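Local coordinates for blue (Type 1) copper domain protein (Nitrosopumilus maritimus, PDB 5FC9), which binds copper in a mononuclear type 1 site with an open coordination position and probably takes part in electron transfer, at residues I4-G9 and H42-I47; L24-P27 and T31-W34; G51-L56 and K79-F84. All coordinates share one frame; numbering follows the deposited sequence.

The cupredoxin domain, the C-terminal part of a longer protein, is a two-sheet sandwich, and the three contacts illustrate how such a framework carries a metal site. Interaction 2 comes between the two segments of interaction 1 along the chain, and interaction 3 follows both. The centres of interactions 1 and 2 lie about 13 Å apart, joined through the neighbouring strands 3-6 and 30-36 and through W34. Interactions 1 and 3, centres about 11 Å apart, meet through the adjacent strands 45-47 and 76-81 of the other sheet and share the same copper, to which they bring H42 and C82. Interactions 2 and 3, centres about 17 Å apart, flank the chain's centre on opposite sides, with interaction 2 away from the metal.

Interaction 1 of 3, residues I4-G9 and H42-I47. With CU (copper (II) ion), chain E.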
ATOM      1  N   ILE A   4     -12.749 -12.538 -17.982  1.00 17.02           N
ATOM      2  CA  ILE A   4     -11.993 -11.721 -17.045  1.00 16.85           C
ATOM      3  C   ILE A   4     -10.583 -12.277 -17.002  1.00 15.89           C
ATOM      4  O   ILE A   4     -10.397 -13.474 -16.796  1.00 16.60           O
ATOM      5  CB  ILE A   4     -12.599 -11.734 -15.637  1.00 17.17           C
ATOM      6  CG1 ILE A   4     -14.025 -11.176 -15.668  1.00 19.35           C
ATOM      7  CG2 ILE A   4     -11.701 -10.942 -14.664  1.00 15.90           C
ATOM      8  CD1 ILE A   4     -14.895 -11.584 -14.496  1.00 19.52           C
ATOM      9  N   ILE A   5      -9.588 -11.411 -17.186  1.00 15.51           N
ATOM     10  CA  ILE A   5      -8.203 -11.834 -17.140  1.00 15.97           C
ATOM     11  C   ILE A   5      -7.570 -11.461 -15.806  1.00 14.70           C
ATOM     12  O   ILE A   5      -7.747 -10.337 -15.339  1.00 17.83           O
ATOM     13  CB  ILE A   5      -7.383 -11.191 -18.258  1.00 17.69           C
ATOM     14  CG1 ILE A   5      -7.967 -11.566 -19.626  1.00 22.89           C
ATOM     15  CG2 ILE A   5      -5.909 -11.593 -18.142  1.00 20.11           C
ATOM     16  CD1 ILE A   5      -7.155 -11.051 -20.786  1.00 34.31           C
ATOM     17  N   ILE A   6      -6.871 -12.408 -15.190  1.00 14.66           N
ATOM     18  CA  ILE A   6      -6.003 -12.097 -14.058  1.00 14.38           C
ATOM     19  C   ILE A   6      -4.611 -11.832 -14.632  1.00 14.97           C
ATOM     20  O   ILE A   6      -3.955 -12.751 -15.119  1.00 15.18           O
ATOM     21  CB  ILE A   6      -5.948 -13.241 -13.016  1.00 14.24           C
ATOM     22  CG1 ILE A   6      -7.356 -13.741 -12.668  1.00 16.22           C
ATOM     23  CG2 ILE A   6      -5.214 -12.781 -11.768  1.00 16.03           C
ATOM     24  CD1 ILE A   6      -7.339 -14.991 -11.793  1.00 16.87           C
ATOM     25  N   PRO A   7      -4.168 -10.563 -14.621  1.00 14.96           N
ATOM     26  CA  PRO A   7      -2.945 -10.271 -15.366  1.00 13.73           C
ATOM     27  C   PRO A   7      -1.670 -10.576 -14.600  1.00 15.01           C
ATOM     28  O   PRO A   7      -1.667 -10.758 -13.375  1.00 15.41           O
ATOM     29  CB  PRO A   7      -3.058  -8.766 -15.625  1.00 15.79           C
ATOM     30  CG  PRO A   7      -3.776  -8.254 -14.404  1.00 15.95           C
ATOM     31  CD  PRO A   7      -4.810  -9.337 -14.108  1.00 13.14           C
ATOM     32  N   ASN A   8      -0.572 -10.628 -15.343  1.00 16.06           N
ATOM     33  CA  ASN A   8       0.727 -10.671 -14.712  1.00 16.67           C
ATOM     34  C   ASN A   8       0.856  -9.480 -13.782  1.00 15.69           C
ATOM     35  O   ASN A   8       0.527  -8.353 -14.158  1.00 19.03           O
ATOM     36  CB  ASN A   8       1.840 -10.654 -15.751  1.00 20.21           C
ATOM     37  CG  ASN A   8       3.210 -10.743 -15.118  1.00 24.62           C
ATOM     38  OD1 ASN A   8       3.836  -9.727 -14.832  1.00 29.04           O
ATOM     39  ND2 ASN A   8       3.675 -11.961 -14.885  1.00 26.16           N
ATOM     40  N   GLY A   9       1.308  -9.742 -12.564  1.00 16.35           N
ATOM     41  CA  GLY A   9       1.465  -8.684 -11.582  1.00 16.51           C
ATOM     42  C   GLY A   9       0.278  -8.487 -10.663  1.00 16.09           C
ATOM     43  O   GLY A   9       0.287  -7.594  -9.812  1.00 16.66           O
ATOM     44  N   HIS A  42      -3.711 -18.356  -8.365  1.00 13.22           N
ATOM     45  CA  HIS A  42      -4.794 -17.504  -7.913  1.00 11.81           C
ATOM     46  C   HIS A  42      -6.024 -18.349  -7.736  1.00 16.81           C
ATOM     47  O   HIS A  42      -6.066 -19.477  -8.200  1.00 16.73           O
ATOM     48  CB  HIS A  42      -5.071 -16.392  -8.919  1.00 12.12           C
ATOM     49  CG  HIS A  42      -4.004 -15.348  -8.959  1.00 14.11           C
ATOM     50  ND1 HIS A  42      -3.769 -14.486  -7.911  1.00 12.44           N
ATOM     51  CD2 HIS A  42      -3.109 -15.025  -9.921  1.00 12.79           C
ATOM     52  CE1 HIS A  42      -2.772 -13.675  -8.221  1.00 15.46           C
ATOM     53  NE2 HIS A  42      -2.355 -13.979  -9.438  1.00 14.12           N
ATOM     54  N   ASN A  43      -7.027 -17.812  -7.061  1.00 15.82           N
ATOM     55  CA  ASN A  43      -8.337 -18.444  -7.126  1.00 15.62           C
ATOM     56  C   ASN A  43      -9.411 -17.368  -7.210  1.00 15.18           C
ATOM     57  O   ASN A  43      -9.129 -16.169  -7.101  1.00 15.66           O
ATOM     58  CB  ASN A  43      -8.563 -19.395  -5.934  1.00 16.84           C
ATOM     59  CG  ASN A  43      -8.476 -18.697  -4.596  1.00 18.45           C
ATOM     60  OD1 ASN A  43      -9.197 -17.743  -4.339  1.00 18.51           O
ATOM     61  ND2 ASN A  43      -7.591 -19.172  -3.737  1.00 25.88           N
ATOM     62  N   ILE A  44     -10.639 -17.807  -7.465  1.00 15.02           N
ATOM     63  CA  ILE A  44     -11.774 -16.916  -7.615  1.00 16.38           C
ATOM     64  C   ILE A  44     -12.846 -17.369  -6.632  1.00 17.25           C
ATOM     65  O   ILE A  44     -13.364 -18.476  -6.750  1.00 17.76           O
ATOM     66  CB  ILE A  44     -12.328 -16.932  -9.060  1.00 16.11           C
ATOM     67  CG1 ILE A  44     -11.277 -16.401 -10.053  1.00 16.57           C
ATOM     68  CG2 ILE A  44     -13.622 -16.132  -9.148  1.00 18.09           C
ATOM     69  CD1 ILE A  44     -10.882 -14.955  -9.829  1.00 18.93           C
ATOM     70  N   GLN A  45     -13.165 -16.529  -5.650  1.00 15.53           N
ATOM     71  CA  GLN A  45     -14.194 -16.880  -4.662  1.00 14.31           C
ATOM     72  C   GLN A  45     -15.224 -15.778  -4.523  1.00 15.85           C
ATOM     73  O   GLN A  45     -14.879 -14.626  -4.253  1.00 17.46           O
ATOM     74  CB  GLN A  45     -13.570 -17.136  -3.286  1.00 15.71           C
ATOM     75  CG  GLN A  45     -12.381 -18.062  -3.286  1.00 15.92           C
ATOM     76  CD  GLN A  45     -12.767 -19.484  -3.539  1.00 23.41           C
ATOM     77  OE1 GLN A  45     -13.828 -19.928  -3.112  1.00 21.53           O
ATOM     78  NE2 GLN A  45     -11.911 -20.219  -4.242  1.00 25.69           N
ATOM     79  N   SER A  46     -16.497 -16.135  -4.652  1.00 15.58           N
ATOM     80  CA  SER A  46     -17.573 -15.190  -4.365  1.00 15.28           C
ATOM     81  C   SER A  46     -17.539 -14.831  -2.876  1.00 15.44           C
ATOM     82  O   SER A  46     -17.292 -15.694  -2.028  1.00 16.15           O
ATOM     83  CB  SER A  46     -18.926 -15.794  -4.764  1.00 16.73           C
ATOM     84  OG  SER A  46     -18.994 -17.137  -4.334  1.00 14.94           O
ATOM     85  N   ILE A  47     -17.731 -13.547  -2.567  1.00 16.57           N
ATOM     86  CA  ILE A  47     -17.662 -13.087  -1.177  1.00 16.35           C
ATOM     87  C   ILE A  47     -18.849 -12.222  -0.808  1.00 17.77           C
ATOM     88  O   ILE A  47     -19.530 -11.681  -1.685  1.00 18.76           O
ATOM     89  CB  ILE A  47     -16.384 -12.268  -0.890  1.00 17.44           C
ATOM     90  CG1 ILE A  47     -16.262 -11.091  -1.867  1.00 17.95           C
ATOM     91  CG2 ILE A  47     -15.172 -13.168  -0.914  1.00 16.57           C
ATOM     92  CD1 ILE A  47     -15.276  -9.991  -1.391  1.00 19.24           C
TER
HETATM   93 CU    CU E1401      -4.665 -14.108  -6.190  1.00 17.16          CU
HETATM   94  O   HOH W   1      -5.777 -12.327  -6.984  1.00 19.53           O
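I6 packs on H42 and I44 in the buried interior of the cupredoxin sandwich, joining the end of strand 3-6 to the segment that brings the first histidine ligand to the copper. The main element is a CH-pi contact. I6 CG2 sits over one face of the imidazole, 3.9 Å from the ring centroid and 25° off the normal, displaced toward the rim where H42 CD2 is its nearest atom at 3.6 Å. I6 CG1 turns beside its backbone N (chi1 -48°), which puts the CG2 methyl anti to that N; CG2 meets the ring, while the longer branch reaches H42 CB and I44.

Apolar packing is the task of that longer branch. I6 CD1 lies 3.9 Å from H42 CB and 4.1 Å from I44 CD1, the two isoleucine side chains lying alongside each other and pointing in opposite senses.

Metal coordination and hydrogen bonding hold the imidazole from its two nitrogens. H42 NE2 is hydrogen-bonded to D38 OD2, and D38 OD1 pairs with G9 N, so this second-shell residue ties the loop after I6 to the ligand's orientation. H85 and C82 supply further ligands, water 1 is bound at 2.2 Å from the copper, and H42 ND1 meets the metal at 2.0 Å.

Interaction 2 of 3, residues L24-P27 and T31-W34; sequences LEIP and TVTW
V32 offers both of its methyls to L24 and I26, two residues on the same side of strand 23-26, and the contact is wholly apolar. L24 is extended: CG lies anti to the backbone N (chi1 177°) and CD2 continues the chain away from the backbone. It thus meets V32 tip to tip, with CD2 3.7 Å from V32 CG1 and equally close to CG2, in effect resting in the fork of the valine.

I26 takes a different shape. Its CG1 stands between its own backbone N and carbonyl carbon (chi1 53°), and the ethyl branch then runs out at a slant to V32, bringing CD1 to 3.6 Å from V32 CG2. V32 CG2 therefore touches both partners. V32 CG1 also sits 3.7 Å above one face of the W34 ring, displaced toward its rim, and W34 in turn meets Y80 edge-to-face.

No hydrogen bond crosses, as expected of strands in different sheets of a beta sandwich connected by a short turn. Strand 23-26 pairs instead with strand 89-94, and strand 30-36 lies between strands 3-6 and 67-72, from which I4 and F72 close in on V32.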
ATOM      1  N   LEU A  24     -17.213  -6.734 -14.794  1.00 18.89           N
ATOM      2  CA  LEU A  24     -17.666  -7.336 -16.041  1.00 17.70           C
ATOM      3  C   LEU A  24     -19.179  -7.226 -16.117  1.00 20.78           C
ATOM      4  O   LEU A  24     -19.872  -7.783 -15.273  1.00 19.85           O
ATOM      5  CB  LEU A  24     -17.229  -8.800 -16.124  1.00 19.76           C
ATOM      6  CG  LEU A  24     -17.722  -9.541 -17.372  1.00 18.78           C
ATOM      7  CD1 LEU A  24     -16.969  -9.064 -18.594  1.00 24.92           C
ATOM      8  CD2 LEU A  24     -17.617 -11.062 -17.208  1.00 19.49           C
ATOM      9  N   GLU A  25     -19.679  -6.479 -17.100  1.00 22.37           N
ATOM     10  CA  GLU A  25     -21.120  -6.355 -17.318  1.00 24.56           C
ATOM     11  C   GLU A  25     -21.602  -7.378 -18.347  1.00 25.20           C
ATOM     12  O   GLU A  25     -21.133  -7.400 -19.481  1.00 27.43           O
ATOM     13  CB  GLU A  25     -21.474  -4.935 -17.770  1.00 29.14           C
ATOM     14  CG  GLU A  25     -21.214  -3.889 -16.701  1.00 31.88           C
ATOM     15  CD  GLU A  25     -21.309  -2.467 -17.214  1.00 41.54           C
ATOM     16  OE1 GLU A  25     -20.687  -2.163 -18.251  1.00 45.78           O
ATOM     17  OE2 GLU A  25     -22.005  -1.649 -16.573  1.00 44.31           O
ATOM     18  N   ILE A  26     -22.541  -8.222 -17.937  1.00 21.85           N
ATOM     19  CA  ILE A  26     -23.052  -9.291 -18.798  1.00 25.02           C
ATOM     20  C   ILE A  26     -24.562  -9.422 -18.678  1.00 29.17           C
ATOM     21  O   ILE A  26     -25.133  -9.127 -17.632  1.00 26.24           O
ATOM     22  CB  ILE A  26     -22.429 -10.668 -18.457  1.00 24.45           C
ATOM     23  CG1 ILE A  26     -22.585 -10.963 -16.963  1.00 25.71           C
ATOM     24  CG2 ILE A  26     -20.969 -10.729 -18.876  1.00 24.66           C
ATOM     25  CD1 ILE A  26     -22.480 -12.416 -16.607  1.00 21.88           C
ATOM     26  N   PRO A  27     -25.214  -9.877 -19.754  1.00 30.23           N
ATOM     27  CA  PRO A  27     -26.625 -10.250 -19.645  1.00 33.25           C
ATOM     28  C   PRO A  27     -26.786 -11.578 -18.915  1.00 29.83           C
ATOM     29  O   PRO A  27     -25.868 -12.395 -18.902  1.00 28.81           O
ATOM     30  CB  PRO A  27     -27.077 -10.359 -21.105  1.00 29.46           C
ATOM     31  CG  PRO A  27     -25.837 -10.655 -21.863  1.00 30.35           C
ATOM     32  CD  PRO A  27     -24.727  -9.937 -21.143  1.00 30.57           C
ATOM     33  N   THR A  31     -22.046 -17.329 -19.683  1.00 22.33           N
ATOM     34  CA  THR A  31     -20.930 -18.074 -19.128  1.00 24.43           C
ATOM     35  C   THR A  31     -19.711 -17.159 -19.062  1.00 21.04           C
ATOM     36  O   THR A  31     -19.254 -16.648 -20.088  1.00 21.20           O
ATOM     37  CB  THR A  31     -20.591 -19.323 -19.972  1.00 25.19           C
ATOM     38  OG1 THR A  31     -21.682 -20.252 -19.916  1.00 28.16           O
ATOM     39  CG2 THR A  31     -19.333 -19.999 -19.440  1.00 25.77           C
ATOM     40  N   VAL A  32     -19.207 -16.942 -17.846  1.00 20.00           N
ATOM     41  CA  VAL A  32     -18.030 -16.108 -17.634  1.00 18.59           C
ATOM     42  C   VAL A  32     -16.789 -16.982 -17.473  1.00 19.06           C
ATOM     43  O   VAL A  32     -16.822 -17.988 -16.770  1.00 17.84           O
ATOM     44  CB  VAL A  32     -18.202 -15.214 -16.388  1.00 18.57           C
ATOM     45  CG1 VAL A  32     -16.905 -14.463 -16.078  1.00 19.14           C
ATOM     46  CG2 VAL A  32     -19.343 -14.250 -16.610  1.00 19.83           C
ATOM     47  N   THR A  33     -15.702 -16.607 -18.146  1.00 18.28           N
ATOM     48  CA  THR A  33     -14.460 -17.364 -18.062  1.00 18.19           C
ATOM     49  C   THR A  33     -13.331 -16.505 -17.507  1.00 16.53           C
ATOM     50  O   THR A  33     -12.994 -15.476 -18.091  1.00 18.41           O
ATOM     51  CB  THR A  33     -14.028 -17.907 -19.438  1.00 22.30           C
ATOM     52  OG1 THR A  33     -15.090 -18.695 -19.990  1.00 25.65           O
ATOM     53  CG2 THR A  33     -12.783 -18.772 -19.303  1.00 21.24           C
ATOM     54  N   TRP A  34     -12.766 -16.938 -16.389  1.00 16.07           N
ATOM     55  CA  TRP A  34     -11.555 -16.316 -15.848  1.00 17.23           C
ATOM     56  C   TRP A  34     -10.329 -17.057 -16.349  1.00 16.93           C
ATOM     57  O   TRP A  34     -10.329 -18.286 -16.381  1.00 16.21           O
ATOM     58  CB  TRP A  34     -11.529 -16.347 -14.317  1.00 18.09           C
ATOM     59  CG  TRP A  34     -12.431 -15.391 -13.587  1.00 16.85           C
ATOM     60  CD1 TRP A  34     -12.074 -14.187 -13.032  1.00 19.89           C
ATOM     61  CD2 TRP A  34     -13.807 -15.590 -13.252  1.00 16.40           C
ATOM     62  NE1 TRP A  34     -13.151 -13.617 -12.398  1.00 17.78           N
ATOM     63  CE2 TRP A  34     -14.233 -14.455 -12.525  1.00 18.33           C
ATOM     64  CE3 TRP A  34     -14.736 -16.606 -13.518  1.00 17.98           C
ATOM     65  CZ2 TRP A  34     -15.529 -14.312 -12.053  1.00 19.12           C
ATOM     66  CZ3 TRP A  34     -16.032 -16.462 -13.045  1.00 20.27           C
ATOM     67  CH2 TRP A  34     -16.415 -15.321 -12.330  1.00 20.73           C
TER

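Interaction 3 of 3, residues G51-L56 and K79-F84. With CU (copper (II) ion), chain E.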
ATOM      1  N   GLY A  51     -16.125  -9.662   3.258  1.00 26.35           N
ATOM      2  CA  GLY A  51     -15.007 -10.384   2.675  1.00 22.69           C
ATOM      3  C   GLY A  51     -14.882 -11.815   3.167  1.00 24.77           C
ATOM      4  O   GLY A  51     -13.782 -12.366   3.241  1.00 25.98           O
ATOM      5  N   LYS A  52     -16.016 -12.415   3.519  1.00 21.46           N
ATOM      6  CA  LYS A  52     -16.069 -13.828   3.852  1.00 20.19           C
ATOM      7  C   LYS A  52     -16.506 -14.572   2.608  1.00 18.38           C
ATOM      8  O   LYS A  52     -17.312 -14.069   1.836  1.00 17.07           O
ATOM      9  CB  LYS A  52     -17.039 -14.093   5.007  1.00 22.01           C
ATOM     10  CG  LYS A  52     -16.714 -13.293   6.259  1.00 28.73           C
ATOM     11  CD  LYS A  52     -15.309 -13.598   6.777  1.00 28.33           C
ATOM     12  CE  LYS A  52     -15.218 -13.313   8.272  1.00 37.92           C
ATOM     13  NZ  LYS A  52     -16.259 -14.073   9.029  1.00 45.19           N
ATOM     14  N   VAL A  53     -15.959 -15.764   2.409  1.00 18.29           N
ATOM     15  CA  VAL A  53     -16.257 -16.518   1.207  1.00 16.44           C
ATOM     16  C   VAL A  53     -17.664 -17.102   1.331  1.00 17.03           C
ATOM     17  O   VAL A  53     -18.006 -17.679   2.364  1.00 19.17           O
ATOM     18  CB  VAL A  53     -15.234 -17.639   0.979  1.00 16.38           C
ATOM     19  CG1 VAL A  53     -15.656 -18.535  -0.181  1.00 17.24           C
ATOM     20  CG2 VAL A  53     -13.860 -17.045   0.685  1.00 18.91           C
ATOM     21  N   ILE A  54     -18.476 -16.919   0.298  1.00 16.03           N
ATOM     22  CA  ILE A  54     -19.810 -17.507   0.260  1.00 17.14           C
ATOM     23  C   ILE A  54     -19.849 -18.503  -0.872  1.00 16.06           C
ATOM     24  O   ILE A  54     -19.015 -18.455  -1.769  1.00 14.84           O
ATOM     25  CB  ILE A  54     -20.919 -16.446   0.084  1.00 17.45           C
ATOM     26  CG1 ILE A  54     -20.758 -15.685  -1.241  1.00 17.61           C
ATOM     27  CG2 ILE A  54     -20.945 -15.529   1.302  1.00 19.93           C
ATOM     28  CD1 ILE A  54     -21.830 -14.643  -1.530  1.00 24.61           C
ATOM     29  N   GLN A  55     -20.801 -19.427  -0.830  1.00 14.58           N
ATOM     30  CA  GLN A  55     -20.836 -20.465  -1.849  1.00 17.11           C
ATOM     31  C   GLN A  55     -21.713 -20.031  -3.009  1.00 17.69           C
ATOM     32  O   GLN A  55     -22.925 -19.936  -2.881  1.00 16.90           O
ATOM     33  CB  GLN A  55     -21.333 -21.787  -1.254  1.00 16.96           C
ATOM     34  CG  GLN A  55     -20.587 -22.213  -0.007  1.00 19.16           C
ATOM     35  CD  GLN A  55     -19.077 -22.124  -0.175  1.00 18.73           C
ATOM     36  OE1 GLN A  55     -18.516 -22.634  -1.143  1.00 19.23           O
ATOM     37  NE2 GLN A  55     -18.416 -21.465   0.767  1.00 17.99           N
ATOM     38  N   LEU A  56     -21.092 -19.720  -4.141  1.00 16.43           N
ATOM     39  CA  LEU A  56     -21.840 -19.393  -5.344  1.00 15.86           C
ATOM     40  C   LEU A  56     -20.959 -19.678  -6.556  1.00 19.36           C
ATOM     41  O   LEU A  56     -21.327 -20.455  -7.430  1.00 20.61           O
ATOM     42  CB  LEU A  56     -22.308 -17.942  -5.340  1.00 17.32           C
ATOM     43  CG  LEU A  56     -23.187 -17.581  -6.544  1.00 16.54           C
ATOM     44  CD1 LEU A  56     -24.487 -18.404  -6.575  1.00 20.20           C
ATOM     45  CD2 LEU A  56     -23.483 -16.098  -6.572  1.00 20.55           C
ATOM     46  N   LYS A  79     -19.731  -9.719  -6.024  1.00 19.86           N
ATOM     47  CA  LYS A  79     -18.341  -9.465  -5.649  1.00 19.48           C
ATOM     48  C   LYS A  79     -17.566 -10.775  -5.566  1.00 18.12           C
ATOM     49  O   LYS A  79     -18.114 -11.805  -5.183  1.00 19.13           O
ATOM     50  CB  LYS A  79     -18.256  -8.747  -4.297  1.00 18.89           C
ATOM     51  CG  LYS A  79     -18.896  -7.376  -4.256  1.00 27.17           C
ATOM     52  CD  LYS A  79     -18.772  -6.746  -2.874  1.00 28.04           C
ATOM     53  CE  LYS A  79     -20.135  -6.360  -2.318  1.00 38.84           C
ATOM     54  NZ  LYS A  79     -21.041  -7.533  -2.162  1.00 36.52           N
ATOM     55  N   TYR A  80     -16.282 -10.736  -5.896  1.00 15.48           N
ATOM     56  CA  TYR A  80     -15.440 -11.900  -5.684  1.00 14.80           C
ATOM     57  C   TYR A  80     -14.022 -11.465  -5.379  1.00 13.83           C
ATOM     58  O   TYR A  80     -13.645 -10.331  -5.671  1.00 16.35           O
ATOM     59  CB  TYR A  80     -15.446 -12.827  -6.909  1.00 15.72           C
ATOM     60  CG  TYR A  80     -14.824 -12.193  -8.123  1.00 15.55           C
ATOM     61  CD1 TYR A  80     -15.581 -11.427  -8.987  1.00 14.15           C
ATOM     62  CD2 TYR A  80     -13.467 -12.351  -8.393  1.00 15.55           C
ATOM     63  CE1 TYR A  80     -15.014 -10.822 -10.112  1.00 16.05           C
ATOM     64  CE2 TYR A  80     -12.886 -11.748  -9.501  1.00 14.37           C
ATOM     65  CZ  TYR A  80     -13.656 -10.990 -10.352  1.00 14.57           C
ATOM     66  OH  TYR A  80     -13.096 -10.391 -11.457  1.00 16.31           O
ATOM     67  N   TYR A  81     -13.236 -12.364  -4.812  1.00 14.97           N
ATOM     68  CA  TYR A  81     -11.851 -12.025  -4.530  1.00 14.07           C
ATOM     69  C   TYR A  81     -10.989 -13.268  -4.767  1.00 15.23           C
ATOM     70  O   TYR A  81     -11.480 -14.284  -5.263  1.00 15.00           O
ATOM     71  CB  TYR A  81     -11.766 -11.437  -3.101  1.00 15.68           C
ATOM     72  CG  TYR A  81     -11.560 -12.374  -1.924  1.00 13.87           C
ATOM     73  CD1 TYR A  81     -10.923 -11.926  -0.776  1.00 21.83           C
ATOM     74  CD2 TYR A  81     -11.923 -13.721  -1.978  1.00 15.67           C
ATOM     75  CE1 TYR A  81     -10.700 -12.779   0.308  1.00 26.90           C
ATOM     76  CE2 TYR A  81     -11.694 -14.569  -0.915  1.00 18.16           C
ATOM     77  CZ  TYR A  81     -11.090 -14.095   0.224  1.00 24.92           C
ATOM     78  OH  TYR A  81     -10.875 -14.938   1.294  1.00 29.05           O
ATOM     79  N   CYS A  82      -9.718 -13.175  -4.417  1.00 13.13           N
ATOM     80  CA  CYS A  82      -8.798 -14.302  -4.388  1.00 16.42           C
ATOM     81  C   CYS A  82      -8.370 -14.511  -2.954  1.00 17.12           C
ATOM     82  O   CYS A  82      -7.939 -13.559  -2.298  1.00 15.29           O
ATOM     83  CB  CYS A  82      -7.573 -14.028  -5.269  1.00 16.97           C
ATOM     84  SG  CYS A  82      -6.241 -15.245  -5.106  1.00 14.44           S
ATOM     85  N   SER A  83      -8.463 -15.734  -2.441  1.00 15.56           N
ATOM     86  CA  SER A  83      -8.146 -15.912  -1.029  1.00 16.28           C
ATOM     87  C   SER A  83      -6.641 -15.741  -0.747  1.00 17.80           C
ATOM     88  O   SER A  83      -6.243 -15.476   0.394  1.00 18.71           O
ATOM     89  CB  SER A  83      -8.654 -17.271  -0.519  1.00 22.16           C
ATOM     90  OG  SER A  83      -7.929 -18.355  -1.073  1.00 24.19           O
ATOM     91  N   PHE A  84      -5.807 -15.865  -1.782  1.00 16.51           N
ATOM     92  CA  PHE A  84      -4.374 -15.650  -1.615  1.00 17.53           C
ATOM     93  C   PHE A  84      -4.025 -14.166  -1.625  1.00 16.68           C
ATOM     94  O   PHE A  84      -3.049 -13.737  -1.005  1.00 17.52           O
ATOM     95  CB  PHE A  84      -3.581 -16.336  -2.722  1.00 16.36           C
ATOM     96  CG  PHE A  84      -3.905 -17.788  -2.904  1.00 21.00           C
ATOM     97  CD1 PHE A  84      -4.203 -18.594  -1.822  1.00 24.57           C
ATOM     98  CD2 PHE A  84      -3.893 -18.343  -4.168  1.00 19.76           C
ATOM     99  CE1 PHE A  84      -4.497 -19.936  -2.007  1.00 24.09           C
ATOM    100  CE2 PHE A  84      -4.179 -19.681  -4.360  1.00 24.14           C
ATOM    101  CZ  PHE A  84      -4.488 -20.476  -3.274  1.00 25.05           C
TER
HETATM  102 CU    CU E1401      -4.665 -14.108  -6.190  1.00 17.16          CU
HETATM  103  O   HOH W   1      -5.777 -12.327  -6.984  1.00 19.53           O
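C82 SG is held by both the copper and the backbone amide of F84, and it belongs to the residue directly after Y81, whose ring meets V53 and G51 across the contact. The metal bond is 2.2 Å from C82 SG to the copper. The hydrogen bond from F84 N to the same sulfur is weak, 3.4 Å long and bent to 141° at the hydrogen, as is usual for amides directed at a cysteine thiolate in a type 1 site. With chi1 at 171°, SG lies anti to the C82 backbone N, reaching away from strand 76-81 to the metal. H42 and H85 complete the protein ligands, and water 1 lies 2.2 Å from the copper, consistent with the open site described for this purple cupredoxin.

In the cupredoxin fold the cysteine ligand stands at the head of the loop joining the last two strands, and here that loop leaves strand 76-81 just beyond Y81. The Y81 side chain points toward segment 51-56, at a steep angle to the direction in which C82 carries its sulfur. V53 and Y81 cross at about a right angle: V53 CG2 approaches the ring obliquely, 3.7 Å from Y81 CE2 and just as near to OH, so the methyl touches the hydroxyl-bearing end. G51 O also approaches obliquely, 4.3 Å from Y81 CE1, a looser contact. G51 adopts a positive phi of 64° as the chain turns there.

Over one face of the phenol, near its rim, lies the backbone N of S83, 3.7 Å above the plane. I47 and V89 also pack on Y81, as does G15 of the second subunit. S83 OG is hydrogen-bonded to N43 ND2, tying the ligand loop to the segment that carries H42.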